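Local coordinates for adenylation domain (Streptomyces sp., PDB 5N9X), which is an adenylation domain of the ANL superfamily, with a large N-terminal and a small C-terminal part, and carries bound ATP and threonine, at residues W52-A57 against P153-P158; S436-A441 against S495-S500; V229-W234 against V240-V245. All blocks are in the same frame, centred on the assembly; numbering follows the deposited sequence.

Contact 1: W52-A57 against P153-P158; sequences WAEGLA and PERPGP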
loop_
_atom_site.group_PDB
_atom_site.type_symbol
_atom_site.label_atom_id
_atom_site.label_comp_id
_atom_site.label_asym_id
_atom_site.label_seq_id
_atom_site.Cartn_x
_atom_site.Cartn_y
_atom_site.Cartn_z
ATOM N N TRP A 52 -25.712 -8.869 -7.822
ATOM C CA TRP A 52 -25.618 -8.887 -6.374
ATOM C C TRP A 52 -25.407 -7.444 -5.883
ATOM O O TRP A 52 -26.120 -6.944 -4.992
ATOM C CB TRP A 52 -24.470 -9.835 -5.995
ATOM C CG TRP A 52 -24.234 -10.119 -4.548
ATOM C CD1 TRP A 52 -24.952 -9.651 -3.479
ATOM C CD2 TRP A 52 -23.233 -10.997 -4.008
ATOM N NE1 TRP A 52 -24.432 -10.161 -2.310
ATOM C CE2 TRP A 52 -23.379 -10.989 -2.610
ATOM C CE3 TRP A 52 -22.218 -11.775 -4.576
ATOM C CZ2 TRP A 52 -22.550 -11.748 -1.764
ATOM C CZ3 TRP A 52 -21.382 -12.514 -3.735
ATOM C CH2 TRP A 52 -21.556 -12.497 -2.352
ATOM N N ALA A 53 -24.466 -6.758 -6.531
ATOM C CA ALA A 53 -24.088 -5.403 -6.159
ATOM C C ALA A 53 -25.209 -4.381 -6.347
ATOM O O ALA A 53 -25.435 -3.550 -5.475
ATOM C CB ALA A 53 -22.842 -4.981 -6.957
ATOM N N GLU A 54 -25.886 -4.421 -7.489
ATOM C CA GLU A 54 -27.089 -3.598 -7.679
ATOM C C GLU A 54 -28.120 -3.814 -6.568
ATOM O O GLU A 54 -28.678 -2.844 -6.018
ATOM C CB GLU A 54 -27.743 -3.878 -9.040
ATOM C CG GLU A 54 -26.890 -3.491 -10.244
ATOM C CD GLU A 54 -26.605 -1.991 -10.262
ATOM O OE1 GLU A 54 -27.540 -1.212 -9.947
ATOM O OE2 GLU A 54 -25.461 -1.598 -10.599
ATOM N N GLY A 55 -28.371 -5.080 -6.242
ATOM C CA GLY A 55 -29.255 -5.395 -5.137
ATOM C C GLY A 55 -28.778 -4.825 -3.810
ATOM O O GLY A 55 -29.581 -4.299 -3.031
ATOM N N LEU A 56 -27.478 -4.923 -3.532
ATOM C CA LEU A 56 -26.969 -4.447 -2.252
ATOM C C LEU A 56 -27.131 -2.945 -2.157
ATOM O O LEU A 56 -27.348 -2.396 -1.080
ATOM C CB LEU A 56 -25.498 -4.829 -2.059
ATOM C CG LEU A 56 -25.241 -6.233 -1.515
ATOM C CD1 LEU A 56 -23.868 -6.781 -1.932
ATOM C CD2 LEU A 56 -25.411 -6.257 -0.013
ATOM N N ALA A 57 -27.000 -2.278 -3.292
ATOM C CA ALA A 57 -27.099 -0.834 -3.311
ATOM C C ALA A 57 -28.532 -0.428 -2.983
ATOM O O ALA A 57 -28.766 0.449 -2.149
ATOM C CB ALA A 57 -26.668 -0.286 -4.654
ATOM N N PRO A 153 -30.459 3.501 -7.133
ATOM C CA PRO A 153 -30.085 4.736 -6.441
ATOM C C PRO A 153 -29.296 5.618 -7.397
ATOM O O PRO A 153 -28.773 5.116 -8.391
ATOM C CB PRO A 153 -29.204 4.261 -5.277
ATOM C CG PRO A 153 -28.981 2.784 -5.490
ATOM C CD PRO A 153 -30.070 2.296 -6.382
ATOM N N GLU A 154 -29.227 6.910 -7.111
ATOM C CA GLU A 154 -28.451 7.834 -7.922
ATOM C C GLU A 154 -26.985 7.396 -7.972
ATOM O O GLU A 154 -26.457 6.928 -6.971
ATOM C CB GLU A 154 -28.576 9.237 -7.349
ATOM C CG GLU A 154 -27.846 10.283 -8.131
ATOM C CD GLU A 154 -27.999 11.650 -7.524
ATOM O OE1 GLU A 154 -28.672 11.772 -6.477
ATOM O OE2 GLU A 154 -27.421 12.598 -8.088
ATOM N N ARG A 155 -26.341 7.529 -9.132
ATOM C CA ARG A 155 -24.957 7.083 -9.318
ATOM C C ARG A 155 -23.948 8.149 -8.870
ATOM O O ARG A 155 -24.230 9.343 -8.941
ATOM C CB ARG A 155 -24.710 6.697 -10.789
ATOM C CG ARG A 155 -25.207 5.313 -11.167
ATOM C CD ARG A 155 -25.219 5.052 -12.688
ATOM N NE ARG A 155 -26.209 4.019 -13.006
ATOM C CZ ARG A 155 -25.988 2.717 -12.853
ATOM N NH1 ARG A 155 -24.808 2.301 -12.412
ATOM N NH2 ARG A 155 -26.933 1.829 -13.129
ATOM N N PRO A 156 -22.760 7.717 -8.411
ATOM C CA PRO A 156 -21.774 8.703 -7.946
ATOM C C PRO A 156 -21.075 9.407 -9.103
ATOM O O PRO A 156 -21.110 8.871 -10.213
ATOM C CB PRO A 156 -20.790 7.858 -7.128
ATOM C CG PRO A 156 -20.929 6.473 -7.675
ATOM C CD PRO A 156 -22.339 6.328 -8.152
ATOM N N GLY A 157 -20.487 10.580 -8.859
ATOM C CA GLY A 157 -19.704 11.266 -9.874
ATOM C C GLY A 157 -18.203 11.138 -9.641
ATOM O O GLY A 157 -17.773 10.579 -8.633
ATOM N N PRO A 158 -17.392 11.629 -10.587
ATOM C CA PRO A 158 -15.932 11.604 -10.412
ATOM C C PRO A 158 -15.480 12.310 -9.137
ATOM O O PRO A 158 -14.478 11.914 -8.527
ATOM C CB PRO A 158 -15.401 12.340 -11.655
ATOM C CG PRO A 158 -16.610 12.863 -12.397
ATOM C CD PRO A 158 -17.777 12.030 -11.951
#
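Two successive bends in the Glu54 chain, chi1 -65° and chi2 -62°, carry its carboxylate out from the flank of helix 46-62, on the side where Arg155 comes in; the long arginine side chain turns at its last torsion (chi4 -80°) to bring the guanidinium round to it. The two groups approach without joining: Glu54 OE2 lies 4.3 Å from Arg155 NH1, beyond salt-bridge range, and at an oblique slant to the guanidinium. Attraction between the opposite charges is therefore probably modest. The firm partner of Glu54 is Arg90 of helix 79-90, which forms a salt bridge to OE1 and also gives a hydrogen bond to Pro153 O, so that one arginine grips both segments. Arg155 also lies near Arg90, like charge beside like. The apolar half is a single small touch. Ala57, whose CB points at the loop, sets that methyl 3.9 Å from Pro153 CG, the puckered corner of the proline ring. Pro153 CG is also 4.1 Å from Ala57 O, so the ring rests against both the methyl and the backbone of this helical turn. Asp58 and His61, farther along the helix, also touch Pro153. Both Ala57 and Pro153 are buried, whereas Arg155 is exposed, and the contact passes from an interior apolar end to a charged surface end. From Pro153 to Pro156 the backbone is extended in a polyproline II-like course, with no hydrogen bond between the segments. In the large N-terminal domain of an ANL fold, this extended loop leads past helix 46-62 into strand 161-167, whose end reaches the first of the residues lining the ATP pocket.

Contact 2: S436-A441 against S495-S500; sequences SDVEAA and SYMQPS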
loop_
_atom_site.group_PDB
_atom_site.type_symbol
_atom_site.label_atom_id
_atom_site.label_comp_id
_atom_site.label_asym_id
_atom_site.label_seq_id
_atom_site.Cartn_x
_atom_site.Cartn_y
_atom_site.Cartn_z
ATOM N N SER A 436 17.853 5.287 7.975
ATOM C CA SER A 436 17.715 4.263 6.953
ATOM C C SER A 436 19.053 3.665 6.474
ATOM O O SER A 436 19.103 2.496 6.117
ATOM C CB SER A 436 16.934 4.846 5.772
ATOM O OG SER A 436 16.756 3.883 4.759
ATOM N N ASP A 437 20.119 4.460 6.469
ATOM C CA ASP A 437 21.478 3.954 6.184
ATOM C C ASP A 437 22.032 3.028 7.266
ATOM O O ASP A 437 22.736 2.052 6.968
ATOM C CB ASP A 437 22.465 5.106 6.009
ATOM C CG ASP A 437 22.231 5.902 4.740
ATOM O OD1 ASP A 437 21.247 5.629 4.007
ATOM O OD2 ASP A 437 23.032 6.837 4.500
ATOM N N VAL A 438 21.742 3.345 8.524
ATOM C CA VAL A 438 22.145 2.481 9.635
ATOM C C VAL A 438 21.472 1.135 9.495
ATOM O O VAL A 438 22.075 0.075 9.720
ATOM C CB VAL A 438 21.758 3.062 10.999
ATOM C CG1 VAL A 438 22.570 2.399 12.089
ATOM C CG2 VAL A 438 21.925 4.574 10.991
ATOM N N GLU A 439 20.200 1.213 9.130
ATOM C CA GLU A 439 19.351 0.053 9.003
ATOM C C GLU A 439 19.974 -0.870 7.964
ATOM O O GLU A 439 20.184 -2.049 8.228
ATOM C CB GLU A 439 17.928 0.471 8.598
ATOM C CG GLU A 439 16.913 0.606 9.727
ATOM C CD GLU A 439 15.713 1.493 9.331
ATOM O OE1 GLU A 439 15.258 1.424 8.157
ATOM O OE2 GLU A 439 15.230 2.265 10.195
ATOM N N ALA A 440 20.276 -0.324 6.791
ATOM C CA ALA A 440 20.872 -1.110 5.717
ATOM C C ALA A 440 22.209 -1.684 6.154
ATOM O O ALA A 440 22.513 -2.834 5.847
ATOM C CB ALA A 440 21.044 -0.272 4.457
ATOM N N ALA A 441 22.997 -0.894 6.878
ATOM C CA ALA A 441 24.282 -1.378 7.374
ATOM C C ALA A 441 24.096 -2.567 8.324
ATOM O O ALA A 441 24.892 -3.508 8.304
ATOM C CB ALA A 441 25.058 -0.259 8.062
ATOM N N SER A 495 31.358 6.098 13.819
ATOM C CA SER A 495 31.032 5.873 15.227
ATOM C C SER A 495 29.751 6.545 15.720
ATOM O O SER A 495 29.001 5.957 16.507
ATOM C CB SER A 495 32.201 6.334 16.097
ATOM O OG SER A 495 33.277 5.419 16.009
ATOM N N TYR A 496 29.517 7.774 15.271
ATOM C CA TYR A 496 28.305 8.511 15.629
ATOM C C TYR A 496 27.040 7.860 15.060
ATOM O O TYR A 496 25.935 8.100 15.548
ATOM C CB TYR A 496 28.401 9.981 15.165
ATOM C CG TYR A 496 28.311 10.269 13.661
ATOM C CD1 TYR A 496 29.419 10.139 12.821
ATOM C CD2 TYR A 496 27.118 10.697 13.092
ATOM C CE1 TYR A 496 29.333 10.429 11.449
ATOM C CE2 TYR A 496 27.017 10.990 11.736
ATOM C CZ TYR A 496 28.125 10.852 10.918
ATOM O OH TYR A 496 28.000 11.136 9.575
ATOM N N MET A 497 27.211 7.029 14.036
ATOM C CA MET A 497 26.082 6.364 13.394
ATOM C C MET A 497 25.821 4.963 13.922
ATOM O O MET A 497 24.944 4.277 13.413
ATOM C CB MET A 497 26.291 6.288 11.879
ATOM C CG MET A 497 26.001 7.581 11.126
ATOM S SD MET A 497 26.304 7.367 9.366
ATOM C CE MET A 497 24.705 6.767 8.803
ATOM N N GLN A 498 26.576 4.540 14.932
ATOM C CA GLN A 498 26.462 3.185 15.459
ATOM C C GLN A 498 25.423 3.107 16.564
ATOM O O GLN A 498 25.463 3.894 17.510
ATOM C CB GLN A 498 27.830 2.699 15.946
ATOM C CG GLN A 498 28.698 2.110 14.816
ATOM C CD GLN A 498 30.204 2.262 15.061
ATOM O OE1 GLN A 498 30.641 2.442 16.188
ATOM N NE2 GLN A 498 30.996 2.175 13.998
ATOM N N PRO A 499 24.463 2.168 16.425
ATOM C CA PRO A 499 23.386 1.994 17.410
ATOM C C PRO A 499 23.937 1.717 18.799
ATOM O O PRO A 499 24.864 0.928 18.958
ATOM C CB PRO A 499 22.597 0.793 16.868
ATOM C CG PRO A 499 22.913 0.774 15.388
ATOM C CD PRO A 499 24.349 1.211 15.311
ATOM N N SER A 500 23.372 2.393 19.793
ATOM C CA SER A 500 23.840 2.309 21.168
ATOM C C SER A 500 23.316 1.071 21.873
ATOM O O SER A 500 23.910 0.599 22.836
ATOM C CB SER A 500 23.427 3.572 21.931
ATOM O OG SER A 500 23.115 3.262 23.273
#
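Val438 presses both its methyls against the turn after helix 482-492, and the tight part of the contact is gathered round CG1. Val438 CG1 sits 3.3 Å from Met497 O, a snug fit for carbon against oxygen, and 3.7 Å from Pro499 CG. It gets there by standing anti to the backbone N (chi1 -161°), which sends it into the angle between the carbonyl and the proline ring; the valine and proline side chains lie alongside each other, pointing opposite ways. Met497 supplies the third buried side. Its chain runs straight through chi2, then bends at chi3 (88°) to bring Met497 CE 4.2 Å from Val438 CG2. The A8 core motif of adenylation domains ends in the first turn of helix 435-443, in the small C-terminal domain, and Leu493, just after helix 482-492, also packs on Val438. The opposing 3-10 turn is closed by Gln498 N to Ser495 O, 3.2 Å. Packing thins toward solvent, where exposed Asp437 contributes just its CB, 3.9 Å from Met497 CE, and no hydrogen bond spans the segments. Near this outer side Tyr496 is exposed; one face of its ring takes Met497 CG at 3.6 Å above the plane, while the ring stacks with His431.

Contact 3: V229-W234 against V240-V245; sequences VVLPYW and VETARV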
loop_
_atom_site.group_PDB
_atom_site.type_symbol
_atom_site.label_atom_id
_atom_site.label_comp_id
_atom_site.label_asym_id
_atom_site.label_seq_id
_atom_site.Cartn_x
_atom_site.Cartn_y
_atom_site.Cartn_z
ATOM N N VAL A 229 -8.273 -13.220 -8.005
ATOM C CA VAL A 229 -8.082 -14.367 -7.135
ATOM C C VAL A 229 -7.958 -13.931 -5.661
ATOM O O VAL A 229 -7.002 -13.255 -5.292
ATOM C CB VAL A 229 -6.850 -15.155 -7.572
ATOM C CG1 VAL A 229 -6.676 -16.393 -6.719
ATOM C CG2 VAL A 229 -6.980 -15.518 -9.043
ATOM N N VAL A 230 -8.924 -14.301 -4.826
ATOM C CA VAL A 230 -8.924 -13.824 -3.441
ATOM C C VAL A 230 -8.086 -14.745 -2.578
ATOM O O VAL A 230 -8.345 -15.941 -2.545
ATOM C CB VAL A 230 -10.347 -13.740 -2.847
ATOM C CG1 VAL A 230 -10.295 -13.388 -1.347
ATOM C CG2 VAL A 230 -11.179 -12.730 -3.608
ATOM N N LEU A 231 -7.065 -14.215 -1.914
ATOM C CA LEU A 231 -6.302 -15.040 -0.986
ATOM C C LEU A 231 -7.136 -15.146 0.295
ATOM O O LEU A 231 -7.227 -14.188 1.062
ATOM C CB LEU A 231 -4.903 -14.450 -0.742
ATOM C CG LEU A 231 -3.775 -15.424 -0.392
ATOM C CD1 LEU A 231 -3.856 -16.634 -1.313
ATOM C CD2 LEU A 231 -2.390 -14.762 -0.491
ATOM N N PRO A 232 -7.796 -16.300 0.507
ATOM C CA PRO A 232 -8.716 -16.361 1.653
ATOM C C PRO A 232 -7.951 -16.216 2.968
ATOM O O PRO A 232 -6.762 -16.504 3.012
ATOM C CB PRO A 232 -9.362 -17.744 1.520
ATOM C CG PRO A 232 -8.334 -18.556 0.781
ATOM C CD PRO A 232 -7.629 -17.610 -0.147
ATOM N N TYR A 233 -8.609 -15.761 4.021
ATOM C CA TYR A 233 -7.881 -15.322 5.207
ATOM C C TYR A 233 -7.483 -16.482 6.158
ATOM O O TYR A 233 -8.329 -17.115 6.801
ATOM C CB TYR A 233 -8.714 -14.252 5.917
ATOM C CG TYR A 233 -8.138 -13.747 7.210
ATOM C CD1 TYR A 233 -7.038 -12.896 7.222
ATOM C CD2 TYR A 233 -8.728 -14.079 8.423
ATOM C CE1 TYR A 233 -6.515 -12.424 8.419
ATOM C CE2 TYR A 233 -8.223 -13.616 9.617
ATOM C CZ TYR A 233 -7.119 -12.789 9.616
ATOM O OH TYR A 233 -6.624 -12.330 10.819
ATOM N N TRP A 234 -6.172 -16.729 6.225
ATOM C CA TRP A 234 -5.564 -17.900 6.877
ATOM C C TRP A 234 -4.136 -17.489 7.282
ATOM O O TRP A 234 -3.260 -17.330 6.426
ATOM C CB TRP A 234 -5.589 -19.114 5.913
ATOM C CG TRP A 234 -4.749 -20.350 6.256
ATOM C CD1 TRP A 234 -4.411 -20.815 7.499
ATOM C CD2 TRP A 234 -4.149 -21.264 5.316
ATOM N NE1 TRP A 234 -3.642 -21.955 7.389
ATOM C CE2 TRP A 234 -3.464 -22.248 6.061
ATOM C CE3 TRP A 234 -4.126 -21.343 3.915
ATOM C CZ2 TRP A 234 -2.761 -23.299 5.447
ATOM C CZ3 TRP A 234 -3.427 -22.385 3.312
ATOM C CH2 TRP A 234 -2.756 -23.347 4.078
ATOM N N VAL A 240 5.434 -20.394 1.328
ATOM C CA VAL A 240 5.500 -21.545 0.446
ATOM C C VAL A 240 4.111 -21.870 -0.121
ATOM O O VAL A 240 3.969 -22.160 -1.313
ATOM C CB VAL A 240 6.091 -22.767 1.184
ATOM C CG1 VAL A 240 6.133 -23.984 0.276
ATOM C CG2 VAL A 240 7.494 -22.439 1.708
ATOM N N GLU A 241 3.090 -21.793 0.731
ATOM C CA GLU A 241 1.709 -22.009 0.300
ATOM C C GLU A 241 1.245 -20.888 -0.627
ATOM O O GLU A 241 0.500 -21.104 -1.580
ATOM C CB GLU A 241 0.784 -22.115 1.516
ATOM C CG GLU A 241 0.581 -23.541 2.019
ATOM C CD GLU A 241 0.669 -23.657 3.532
ATOM O OE1 GLU A 241 0.655 -22.614 4.223
ATOM O OE2 GLU A 241 0.738 -24.797 4.033
ATOM N N THR A 242 1.690 -19.682 -0.321
ATOM C CA THR A 242 1.376 -18.512 -1.111
ATOM C C THR A 242 1.957 -18.696 -2.501
ATOM O O THR A 242 1.265 -18.559 -3.518
ATOM C CB THR A 242 1.946 -17.247 -0.442
ATOM O OG1 THR A 242 1.323 -17.079 0.835
ATOM C CG2 THR A 242 1.747 -16.011 -1.314
ATOM N N ALA A 243 3.243 -19.012 -2.537
ATOM C CA ALA A 243 3.887 -19.366 -3.791
ATOM C C ALA A 243 3.083 -20.434 -4.555
ATOM O O ALA A 243 2.884 -20.317 -5.756
ATOM C CB ALA A 243 5.314 -19.842 -3.534
ATOM N N ARG A 244 2.593 -21.451 -3.861
ATOM C CA ARG A 244 1.971 -22.569 -4.553
ATOM C C ARG A 244 0.639 -22.163 -5.178
ATOM O O ARG A 244 0.337 -22.527 -6.314
ATOM C CB ARG A 244 1.833 -23.759 -3.599
ATOM C CG ARG A 244 3.022 -24.707 -3.716
ATOM C CD ARG A 244 3.660 -25.119 -2.380
ATOM N NE ARG A 244 2.949 -26.180 -1.680
ATOM C CZ ARG A 244 3.485 -26.959 -0.741
ATOM N NH1 ARG A 244 4.756 -26.830 -0.387
ATOM N NH2 ARG A 244 2.744 -27.889 -0.160
ATOM N N VAL A 245 -0.129 -21.357 -4.462
ATOM C CA VAL A 245 -1.354 -20.792 -5.011
ATOM C C VAL A 245 -1.067 -19.912 -6.231
ATOM O O VAL A 245 -1.789 -19.951 -7.238
ATOM C CB VAL A 245 -2.100 -19.970 -3.948
ATOM C CG1 VAL A 245 -3.213 -19.139 -4.589
ATOM C CG2 VAL A 245 -2.636 -20.888 -2.863
#
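Apolar contact comes first: Leu231 and Val245 meet through one methyl each, Leu231 CD1 lying 4.2 Å from Val245 CG1. Leu231 holds CG anti to its backbone N (chi1 -151°), which swings its branched end off the end of strand 227-230 and across to the helix, where the two side chains pass each other at a slant. Leu231 CD2 makes a looser approach, 4.4 Å, to Thr242 CG2. Leu231 also touches Phe206 in a neighbouring loop.

The second kind is an aromatic ring beside a carboxylate. Trp234 lays the far corner of its six-membered ring against Glu241, with CH2 at 3.5 Å from Glu241 CD and CZ2 at 3.7 Å from Glu241 OE1. The side chains cross at about a right angle, the ring and carboxylate planes are 32° apart, and the approach is oblique. Trp234 is exposed and poorly ordered, so these details should be read with caution.

Polar bonds act within the helix side of the contact, and none crosses between the segments. Glu241 bends at chi2 (136°) and accepts the hydrogen bond of Thr238 N at OE1; this carboxylate is thus held at the start of the helix while it meets the ring. Thr242 OG1 is bonded to Thr238 O, leaving its methyl to face Leu231. The arrangement is a strand-loop-helix connection: strand 227-230, paired with 35-39 and 202-205, turns back so that helix 239-248 packs by its first turns against the strand's exit, at the surface of the large domain of an ANL fold.

In the fold
From the N terminus, contact 1 comes first, joining helix 46-62 to the segment 153-158 and closing a loop of 95 residues that holds the parallel sheet with strands 70-74, 94-97, 118-121 and 133-134. Contact 3 follows and is the most local, closing only five residues between strand 227-230 and helix 239-248. Contact 2 comes last, in the C-terminal domain, and brings helix 435-443 and the turn before strand 501-505 together across 53 residues. The three loops run in series; none nests in or crosses another. Contacts 1 and 2 lie on opposite sides of the chain's centre, about 52 Å apart between centres, while contacts 1 and 3 share the large domain.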